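Uncharacterized ACR, COG1565 superfamily (Burkholderia thailandensis, PDB 4F3N) is of unknown function but has a methyltransferase-type fold and probably transfers methyl groups from S-adenosyl-L-methionine, perhaps to protein arginine. Local coordinates at residues I171-S175 against G176-A180; R179-Q182 against R183-G187; S238-D241 against A242-V246; Q363-F366 against L367-G371. One frame throughout, in Å; residues are numbered along the deposited sequence.

Contact 1. Residues I171-S175 against G176-A180; sequences IVDLS and GELRA
Asp173 and Gly176 close a tight turn where strand 168-172 gives way to helix 179-189: Gly176 N donates to Asp173 O at 3.2 Å, coming from above the carbonyl plane. Gly176 takes a positive phi of 89°, a conformation favoured by glycine. The same Asp173 O also accepts from Arg179 NH2 at 2.8 Å, in the guanidinium plane. Arg179 therefore holds Asp173 side-on with two nitrogens, NH2 on the backbone O and NE, in a nearly straight salt bridge of 2.8 Å, on the anti side of OD2. The carboxylate and guanidinium planes stand 57° apart. With CG set anti to the backbone N (chi1 172°), Asp173 swings its carboxylate forward across the turn, where OD1 accepts from Leu178 N at 3.2 Å; Arg179 N adds a weak bond to OD2. Ser175 OG accepts from Glu177 N at 2.9 Å. Asp173, the acidic residue after the second strand of a Rossmann-like sheet, is here bonded by Leu178 and Arg179 at the start of the next helix. Arg179 also bridges to Asp201, just past strand 197-200, while Val172 packs on Met142 and Phe144 of strand 140-144.

Contact 2. Residues R179-Q182 against R183-G187; sequences RARQ and RETLG
Arg183 N and Arg179 O, 2.9 Å apart, form the first of four successive backbone hydrogen bonds that run on through Glu184 N to Ala180 O at 3.2 Å, Thr185 N to Arg181 O, and Leu186 N to Gln182 O at 2.9 Å. Ala180 O has a second donor, a water at 2.9 Å that in turn accepts from Arg183 NH1 at 3.3 Å, tying the extended Arg183 side chain back to the previous turn. Thr185 OG1 sits beside the backbone N (chi1 -63°), which brings it to 3.1 Å from Arg181 O; OG1 is hydrogen-bonded to Thr148 O. The helix is the crossover of a beta-alpha-beta unit between strands 168-172 and 197-200, as in Rossmann-like methyltransferases. Gln182 turns its amide inward from this helix: NE2 donates to the carbonyls of Gly145 and Gly147, in a glycine-rich loop consistent with a cofactor-binding motif, and OE1 accepts from Trp199 NE1. Leu186 lays CD1 3.5 Å from Gln182 O and carries the packing on to Val197, Trp199 and, on helix 150-161, Leu156. On the exposed flank, Arg181 NE stays 4.9 Å from Glu184 OE1, too far for a salt bridge.

Contact 3. Residues S238-D241 against A242-V246; sequences SIDD and AGAFV
Ser238 and Val246 form the hydrogen-bonded antiparallel pair near the closed end of the hairpin. Ser238 N meets Val246 O almost head-on at 2.9 Å, whereas the return bond, from Val246 N to Ser238 O, arrives from above the carbonyl plane at 3.0 Å. One step on, Ile239 and Phe245 make a non-hydrogen-bonded pair, and Asp240 N donates to Ala244 O in the carbonyl plane. The chain then reverses from Asp240 to Gly243 through a type I turn with a G1 beta bulge, closed by Gly243 N to Asp240 O; Gly243, the last residue of the turn, has a positive phi of 79°.

Side-chain polar bonds reinforce the loop. Asp240 has CG between its backbone N and carbonyl carbon (chi1 74°), which folds the carboxylate over the turn; OD1 accepts from Ala244 N at 2.9 Å, from above the carboxylate plane, and weakly from Ala242 N at 2.8 Å.

Apolar contacts gather on the face bearing Ile239 and Phe245, whose side chains lie alongside each other and point the same way. Ile239 CD1 comes to 3.3 Å from Phe245 CD1, and CG2 presses tightly on Gly243 CA at 3.4 Å.

That face turns toward helix 52-71, where Phe245 packs on Leu65 and Ile69 and meets Tyr81 edge-to-face; Ser238 OG bonds to Gly74 O, in the loop after helix 52-71.

Contact 4. Residues Q363-F366 against L367-G371; sequences QARF and LLNAG
Gln363 and Leu367 lie side by side one turn apart, pointing the same way, with Gln363 CG 3.6 Å from Leu367 CD1. Next along the helix, Arg365 and Asn369 cross at about a right angle. The guanidinium and amide planes are only 20° apart, and Arg365 NH1 approaches Asn369 OD1 to 2.8 Å. Bends at chi2 (71°) and chi3 (-88°) curl the arginine along the helix toward its C-terminal end, to the asparagine, and Leu368 CD1 lies off-centre over one guanidinium face.

Backbone bonds of the helical turn set the spacing of these side chains: Leu367 N to Gln363 O, Leu368 N to Ala364 O at 2.8 Å, Asn369 N to Arg365 O and Ala370 N to Phe366 O. The helix ends in a Schellman motif at Gly371, whose phi is positive and whose N donates to Leu368 O at 3.1 Å. Farther out, Leu367 packs on Leu397 and Ile398 of helix 384-398, while the Phe366 ring meets Phe423 edge-to-face.

Asn369 ND2 is bound by the carbonyls of Ala422 and Arg425, which fixes the amide's rotation and leaves OD1 facing the arginine. Gln363 NE2 bonds to Leu397 O, and the Gln363 side chain lies about 6 Å from that of Asn214, a residue that binds S-adenosyl-L-homocysteine, consistent with an anchor close to the cofactor site, though that ligand is not bound here.

How the contacts relate
All four contacts are local, yet their chemistry follows their place in the fold. Contacts 1 and 2 hold consecutive parts of one beta-alpha-beta unit and share Arg179; they meet where Ile171 CG2 lies 3.4 Å from Gln182 OE1. The first, largely at the surface, is governed by charge, while the second, partly buried, is a regular helical turn anchored by an inward amide. Contact 4 is also a partly buried helix, but it closes in a Schellman motif and packs between other helices, with centres about 28 Å from contact 2. Contact 3 is a surface hairpin, about 47 Å from contact 4 between centres and across the chain's centre, where strand pairing and an aspartate-braced turn replace helical bonding.

Contact 1. Residues I171-S175 against G176-A180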
loop_
_atom_site.group_PDB
_atom_site.type_symbol
_atom_site.label_atom_id
_atom_site.label_comp_id
_atom_site.label_asym_id
_atom_site.label_seq_id
_atom_site.Cartn_x
_atom_site.Cartn_y
_atom_site.Cartn_z
ATOM N N ILE A 171 8.998 -6.872 -11.571
ATOM C CA ILE A 171 7.740 -6.901 -10.759
ATOM C C ILE A 171 7.795 -8.050 -9.761
ATOM O O ILE A 171 8.026 -9.183 -10.137
ATOM C CB ILE A 171 6.456 -7.010 -11.614
ATOM C CG1 ILE A 171 6.302 -5.782 -12.509
ATOM C CG2 ILE A 171 5.246 -7.256 -10.709
ATOM C CD1 ILE A 171 5.204 -5.852 -13.581
ATOM N N VAL A 172 7.589 -7.763 -8.476
ATOM C CA VAL A 172 7.520 -8.796 -7.456
ATOM C C VAL A 172 6.091 -9.231 -7.241
ATOM O O VAL A 172 5.280 -8.461 -6.733
ATOM C CB VAL A 172 8.108 -8.372 -6.078
ATOM C CG1 VAL A 172 8.074 -9.547 -5.104
ATOM C CG2 VAL A 172 9.519 -7.848 -6.236
ATOM N N ASP A 173 5.823 -10.481 -7.603
ATOM C CA ASP A 173 4.492 -11.098 -7.581
ATOM C C ASP A 173 4.626 -12.369 -6.765
ATOM O O ASP A 173 4.842 -13.454 -7.311
ATOM C CB ASP A 173 4.022 -11.383 -9.013
ATOM C CG ASP A 173 2.740 -12.193 -9.071
ATOM O OD1 ASP A 173 1.886 -12.107 -8.164
ATOM O OD2 ASP A 173 2.569 -12.937 -10.050
ATOM N N LEU A 174 4.533 -12.223 -5.448
ATOM C CA LEU A 174 4.856 -13.323 -4.545
ATOM C C LEU A 174 3.981 -14.529 -4.796
ATOM O O LEU A 174 4.452 -15.653 -4.668
ATOM C CB LEU A 174 4.657 -12.915 -3.064
ATOM C CG LEU A 174 5.490 -11.764 -2.500
ATOM C CD1 LEU A 174 5.171 -11.545 -1.012
ATOM C CD2 LEU A 174 6.974 -12.004 -2.720
ATOM N N SER A 175 2.705 -14.302 -5.097
ATOM C CA SER A 175 1.766 -15.410 -5.191
ATOM C C SER A 175 1.800 -16.102 -6.542
ATOM O O SER A 175 1.330 -17.239 -6.666
ATOM C CB SER A 175 0.332 -14.943 -4.941
ATOM O OG SER A 175 -0.163 -14.220 -6.054
ATOM N N GLY A 176 2.294 -15.415 -7.579
ATOM C CA GLY A 176 2.236 -15.982 -8.921
ATOM C C GLY A 176 0.939 -15.608 -9.595
ATOM O O GLY A 176 0.788 -15.774 -10.800
ATOM N N GLU A 177 -0.022 -15.105 -8.814
ATOM C CA GLU A 177 -1.360 -14.940 -9.339
ATOM C C GLU A 177 -1.595 -13.637 -10.097
ATOM O O GLU A 177 -2.594 -13.534 -10.813
ATOM C CB GLU A 177 -2.395 -15.081 -8.199
ATOM C CG GLU A 177 -2.391 -16.445 -7.500
ATOM C CD GLU A 177 -3.404 -17.429 -8.060
ATOM O OE1 GLU A 177 -4.040 -17.151 -9.111
ATOM O OE2 GLU A 177 -3.565 -18.507 -7.447
ATOM N N LEU A 178 -0.742 -12.628 -9.912
ATOM C CA LEU A 178 -0.982 -11.311 -10.522
ATOM C C LEU A 178 -0.313 -11.169 -11.865
ATOM O O LEU A 178 -0.730 -10.383 -12.683
ATOM C CB LEU A 178 -0.482 -10.153 -9.637
ATOM C CG LEU A 178 -0.964 -10.167 -8.182
ATOM C CD1 LEU A 178 -0.289 -9.009 -7.443
ATOM C CD2 LEU A 178 -2.476 -10.106 -8.191
ATOM N N ARG A 179 0.719 -11.948 -12.134
ATOM C CA ARG A 179 1.524 -11.639 -13.313
ATOM C C ARG A 179 0.832 -11.880 -14.658
ATOM O O ARG A 179 1.142 -11.199 -15.606
ATOM C CB ARG A 179 2.893 -12.299 -13.259
ATOM C CG ARG A 179 2.925 -13.805 -13.291
ATOM C CD ARG A 179 4.331 -14.258 -12.941
ATOM N NE ARG A 179 4.664 -14.108 -11.522
ATOM C CZ ARG A 179 5.788 -14.556 -10.985
ATOM N NH1 ARG A 179 6.704 -15.142 -11.764
ATOM N NH2 ARG A 179 6.026 -14.436 -9.696
ATOM N N ALA A 180 -0.100 -12.830 -14.760
ATOM C CA ALA A 180 -0.762 -13.051 -16.043
ATOM C C ALA A 180 -1.478 -11.807 -16.536
ATOM O O ALA A 180 -1.312 -11.423 -17.693
ATOM C CB ALA A 180 -1.759 -14.260 -15.978
#

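Contact 2. Residues R179-Q182 against R183-G187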
loop_
_atom_site.group_PDB
_atom_site.type_symbol
_atom_site.label_atom_id
_atom_site.label_comp_id
_atom_site.label_asym_id
_atom_site.label_seq_id
_atom_site.Cartn_x
_atom_site.Cartn_y
_atom_site.Cartn_z
ATOM N N ARG A 179 0.719 -11.948 -12.134
ATOM C CA ARG A 179 1.524 -11.639 -13.313
ATOM C C ARG A 179 0.832 -11.880 -14.658
ATOM O O ARG A 179 1.142 -11.199 -15.606
ATOM C CB ARG A 179 2.893 -12.299 -13.259
ATOM C CG ARG A 179 2.925 -13.805 -13.291
ATOM C CD ARG A 179 4.331 -14.258 -12.941
ATOM N NE ARG A 179 4.664 -14.108 -11.522
ATOM C CZ ARG A 179 5.788 -14.556 -10.985
ATOM N NH1 ARG A 179 6.704 -15.142 -11.764
ATOM N NH2 ARG A 179 6.026 -14.436 -9.696
ATOM N N ALA A 180 -0.100 -12.830 -14.760
ATOM C CA ALA A 180 -0.762 -13.051 -16.043
ATOM C C ALA A 180 -1.478 -11.807 -16.536
ATOM O O ALA A 180 -1.312 -11.423 -17.693
ATOM C CB ALA A 180 -1.759 -14.260 -15.978
ATOM N N ARG A 181 -2.267 -11.176 -15.671
ATOM C CA ARG A 181 -2.954 -9.960 -16.077
ATOM C C ARG A 181 -1.980 -8.807 -16.338
ATOM O O ARG A 181 -2.175 -8.038 -17.288
ATOM C CB ARG A 181 -4.036 -9.542 -15.071
ATOM C CG ARG A 181 -4.872 -8.356 -15.558
ATOM C CD ARG A 181 -6.356 -8.678 -15.663
ATOM N NE ARG A 181 -7.172 -7.461 -15.744
ATOM C CZ ARG A 181 -7.941 -6.954 -14.765
ATOM N NH1 ARG A 181 -8.021 -7.538 -13.562
ATOM N NH2 ARG A 181 -8.632 -5.826 -14.987
ATOM N N GLN A 182 -0.930 -8.691 -15.517
ATOM C CA GLN A 182 0.081 -7.663 -15.715
ATOM C C GLN A 182 0.754 -7.783 -17.098
ATOM O O GLN A 182 0.930 -6.793 -17.812
ATOM C CB GLN A 182 1.153 -7.745 -14.618
ATOM C CG GLN A 182 0.603 -7.395 -13.244
ATOM C CD GLN A 182 1.501 -7.771 -12.089
ATOM O OE1 GLN A 182 2.523 -8.457 -12.264
ATOM N NE2 GLN A 182 1.120 -7.328 -10.870
ATOM N N ARG A 183 1.092 -9.012 -17.480
ATOM C CA ARG A 183 1.725 -9.291 -18.761
ATOM C C ARG A 183 0.806 -8.892 -19.911
ATOM O O ARG A 183 1.245 -8.310 -20.878
ATOM C CB ARG A 183 2.052 -10.797 -18.834
ATOM C CG ARG A 183 2.596 -11.272 -20.157
ATOM C CD ARG A 183 3.050 -12.721 -19.979
ATOM N NE ARG A 183 3.641 -13.223 -21.192
ATOM C CZ ARG A 183 2.983 -13.949 -22.085
ATOM N NH1 ARG A 183 1.721 -14.304 -21.861
ATOM N NH2 ARG A 183 3.600 -14.365 -23.174
ATOM N N GLU A 184 -0.485 -9.177 -19.768
ATOM C CA GLU A 184 -1.491 -8.790 -20.760
ATOM C C GLU A 184 -1.574 -7.272 -20.914
ATOM O O GLU A 184 -1.543 -6.771 -22.028
ATOM C CB GLU A 184 -2.862 -9.327 -20.341
ATOM C CG GLU A 184 -3.912 -9.241 -21.436
ATOM C CD GLU A 184 -5.319 -9.554 -20.948
ATOM O OE1 GLU A 184 -5.521 -9.843 -19.735
ATOM O OE2 GLU A 184 -6.244 -9.468 -21.789
ATOM N N THR A 185 -1.617 -6.569 -19.777
ATOM C CA THR A 185 -1.693 -5.101 -19.731
ATOM C C THR A 185 -0.451 -4.497 -20.401
ATOM O O THR A 185 -0.548 -3.611 -21.239
ATOM C CB THR A 185 -1.794 -4.595 -18.276
ATOM O OG1 THR A 185 -3.001 -5.071 -17.671
ATOM C CG2 THR A 185 -1.759 -3.071 -18.187
ATOM N N LEU A 186 0.715 -4.996 -20.035
ATOM C CA LEU A 186 1.967 -4.507 -20.632
ATOM C C LEU A 186 2.041 -4.760 -22.140
ATOM O O LEU A 186 2.564 -3.943 -22.894
ATOM C CB LEU A 186 3.174 -5.143 -19.920
ATOM C CG LEU A 186 3.449 -4.551 -18.551
ATOM C CD1 LEU A 186 4.200 -5.542 -17.663
ATOM C CD2 LEU A 186 4.240 -3.251 -18.631
ATOM N N GLY A 187 1.588 -5.923 -22.577
ATOM C CA GLY A 187 1.609 -6.232 -24.005
ATOM C C GLY A 187 0.725 -5.287 -24.794
ATOM O O GLY A 187 1.082 -4.875 -25.899
HETATM O O HOH W 1 -0.631 -13.190 -19.900
#

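Contact 3. Residues S238-D241 against A242-V246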
loop_
_atom_site.group_PDB
_atom_site.type_symbol
_atom_site.label_atom_id
_atom_site.label_comp_id
_atom_site.label_asym_id
_atom_site.label_seq_id
_atom_site.Cartn_x
_atom_site.Cartn_y
_atom_site.Cartn_z
ATOM N N SER A 238 -12.311 -14.888 17.093
ATOM C CA SER A 238 -12.853 -16.112 17.639
ATOM C C SER A 238 -14.097 -16.535 16.853
ATOM O O SER A 238 -14.457 -15.896 15.879
ATOM C CB SER A 238 -13.206 -15.922 19.104
ATOM O OG SER A 238 -12.020 -15.790 19.874
ATOM N N ILE A 239 -14.721 -17.639 17.246
ATOM C CA ILE A 239 -15.987 -18.067 16.665
ATOM C C ILE A 239 -17.006 -18.077 17.790
ATOM O O ILE A 239 -16.698 -18.530 18.889
ATOM C CB ILE A 239 -15.813 -19.493 16.069
ATOM C CG1 ILE A 239 -14.798 -19.442 14.903
ATOM C CG2 ILE A 239 -17.091 -20.073 15.490
ATOM C CD1 ILE A 239 -15.276 -18.587 13.762
ATOM N N ASP A 240 -18.213 -17.601 17.537
ATOM C CA ASP A 240 -19.276 -17.696 18.530
ATOM C C ASP A 240 -20.036 -19.023 18.439
ATOM O O ASP A 240 -19.679 -19.932 17.670
ATOM C CB ASP A 240 -20.185 -16.466 18.455
ATOM C CG ASP A 240 -21.100 -16.467 17.239
ATOM O OD1 ASP A 240 -21.256 -17.506 16.555
ATOM O OD2 ASP A 240 -21.667 -15.400 16.978
ATOM N N ASP A 241 -21.068 -19.148 19.282
ATOM C CA ASP A 241 -21.783 -20.401 19.432
ATOM C C ASP A 241 -22.613 -20.726 18.193
ATOM O O ASP A 241 -23.010 -21.869 18.010
ATOM C CB ASP A 241 -22.645 -20.393 20.705
ATOM C CG ASP A 241 -23.606 -19.213 20.760
ATOM O OD1 ASP A 241 -23.220 -18.114 20.330
ATOM O OD2 ASP A 241 -24.749 -19.384 21.228
ATOM N N ALA A 242 -22.861 -19.719 17.343
ATOM C CA ALA A 242 -23.524 -19.943 16.027
ATOM C C ALA A 242 -22.536 -20.098 14.893
ATOM O O ALA A 242 -22.927 -20.062 13.712
ATOM C CB ALA A 242 -24.457 -18.787 15.682
ATOM N N GLY A 243 -21.251 -20.219 15.216
ATOM C CA GLY A 243 -20.242 -20.402 14.193
ATOM C C GLY A 243 -19.829 -19.133 13.457
ATOM O O GLY A 243 -19.124 -19.211 12.457
ATOM N N ALA A 244 -20.213 -17.957 13.937
ATOM C CA ALA A 244 -19.851 -16.714 13.252
ATOM C C ALA A 244 -18.521 -16.209 13.765
ATOM O O ALA A 244 -18.204 -16.400 14.931
ATOM C CB ALA A 244 -20.893 -15.629 13.464
ATOM N N PHE A 245 -17.777 -15.536 12.885
ATOM C CA PHE A 245 -16.537 -14.882 13.344
ATOM C C PHE A 245 -16.967 -13.747 14.282
ATOM O O PHE A 245 -17.957 -13.056 14.000
ATOM C CB PHE A 245 -15.728 -14.311 12.202
ATOM C CG PHE A 245 -15.181 -15.371 11.262
ATOM C CD1 PHE A 245 -14.235 -16.267 11.691
ATOM C CD2 PHE A 245 -15.653 -15.463 9.963
ATOM C CE1 PHE A 245 -13.729 -17.246 10.832
ATOM C CE2 PHE A 245 -15.174 -16.440 9.094
ATOM C CZ PHE A 245 -14.213 -17.362 9.536
ATOM N N VAL A 246 -16.199 -13.537 15.343
ATOM C CA VAL A 246 -16.413 -12.434 16.294
ATOM C C VAL A 246 -15.047 -11.878 16.679
ATOM O O VAL A 246 -14.092 -12.652 16.750
ATOM C CB VAL A 246 -17.156 -12.921 17.559
ATOM C CG1 VAL A 246 -16.331 -13.893 18.405
ATOM C CG2 VAL A 246 -17.585 -11.737 18.403
#

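Contact 4. Residues Q363-F366 against L367-G371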
loop_
_atom_site.group_PDB
_atom_site.type_symbol
_atom_site.label_atom_id
_atom_site.label_comp_id
_atom_site.label_asym_id
_atom_site.label_seq_id
_atom_site.Cartn_x
_atom_site.Cartn_y
_atom_site.Cartn_z
ATOM N N GLN A 363 0.718 13.515 -1.240
ATOM C CA GLN A 363 0.684 13.265 -2.686
ATOM C C GLN A 363 0.483 14.544 -3.481
ATOM O O GLN A 363 1.085 14.720 -4.527
ATOM C CB GLN A 363 -0.474 12.297 -3.015
ATOM C CG GLN A 363 -0.629 12.062 -4.505
ATOM C CD GLN A 363 -1.484 10.852 -4.801
ATOM O OE1 GLN A 363 -1.039 9.724 -4.633
ATOM N NE2 GLN A 363 -2.731 11.081 -5.260
ATOM N N ALA A 364 -0.382 15.435 -3.014
ATOM C CA ALA A 364 -0.569 16.718 -3.725
ATOM C C ALA A 364 0.738 17.482 -3.889
ATOM O O ALA A 364 1.099 17.907 -4.988
ATOM C CB ALA A 364 -1.582 17.615 -3.024
ATOM N N ARG A 365 1.470 17.626 -2.795
ATOM C CA ARG A 365 2.685 18.413 -2.812
ATOM C C ARG A 365 3.724 17.707 -3.674
ATOM O O ARG A 365 4.419 18.343 -4.445
ATOM C CB ARG A 365 3.181 18.564 -1.389
ATOM C CG ARG A 365 4.407 19.409 -1.211
ATOM C CD ARG A 365 4.092 20.862 -1.444
ATOM N NE ARG A 365 4.224 21.214 -2.828
ATOM C CZ ARG A 365 4.115 22.455 -3.285
ATOM N NH1 ARG A 365 4.249 22.677 -4.583
ATOM N NH2 ARG A 365 3.839 23.468 -2.445
ATOM N N PHE A 366 3.805 16.379 -3.585
ATOM C CA PHE A 366 4.781 15.603 -4.361
ATOM C C PHE A 366 4.507 15.768 -5.874
ATOM O O PHE A 366 5.415 16.067 -6.656
ATOM C CB PHE A 366 4.694 14.134 -3.933
ATOM C CG PHE A 366 5.629 13.199 -4.667
ATOM C CD1 PHE A 366 6.918 12.943 -4.179
ATOM C CD2 PHE A 366 5.202 12.537 -5.796
ATOM C CE1 PHE A 366 7.753 12.017 -4.816
ATOM C CE2 PHE A 366 6.037 11.631 -6.421
ATOM C CZ PHE A 366 7.310 11.367 -5.929
ATOM N N LEU A 367 3.235 15.601 -6.250
ATOM C CA LEU A 367 2.818 15.664 -7.663
ATOM C C LEU A 367 2.947 17.092 -8.196
ATOM O O LEU A 367 3.400 17.292 -9.331
ATOM C CB LEU A 367 1.411 15.119 -7.867
ATOM C CG LEU A 367 1.225 13.617 -7.662
ATOM C CD1 LEU A 367 -0.222 13.162 -7.888
ATOM C CD2 LEU A 367 2.159 12.809 -8.594
ATOM N N LEU A 368 2.555 18.069 -7.409
ATOM C CA LEU A 368 2.783 19.458 -7.802
ATOM C C LEU A 368 4.289 19.760 -8.038
ATOM O O LEU A 368 4.668 20.350 -9.055
ATOM C CB LEU A 368 2.236 20.406 -6.745
ATOM C CG LEU A 368 0.726 20.533 -6.762
ATOM C CD1 LEU A 368 0.298 21.223 -5.449
ATOM C CD2 LEU A 368 0.268 21.295 -8.008
ATOM N N ASN A 369 5.112 19.388 -7.066
ATOM C CA ASN A 369 6.559 19.574 -7.166
ATOM C C ASN A 369 7.179 18.899 -8.376
ATOM O O ASN A 369 8.095 19.458 -9.034
ATOM C CB ASN A 369 7.219 19.093 -5.893
ATOM C CG ASN A 369 7.012 20.015 -4.698
ATOM O OD1 ASN A 369 6.549 21.175 -4.830
ATOM N ND2 ASN A 369 7.377 19.523 -3.497
ATOM N N ALA A 370 6.636 17.739 -8.711
ATOM C CA ALA A 370 7.095 16.909 -9.799
ATOM C C ALA A 370 6.563 17.378 -11.154
ATOM O O ALA A 370 6.976 16.857 -12.208
ATOM C CB ALA A 370 6.694 15.450 -9.519
ATOM N N GLY A 371 5.711 18.395 -11.175
ATOM C CA GLY A 371 5.304 18.970 -12.449
ATOM C C GLY A 371 3.990 18.523 -13.034
ATOM O O GLY A 371 3.796 18.681 -14.234
#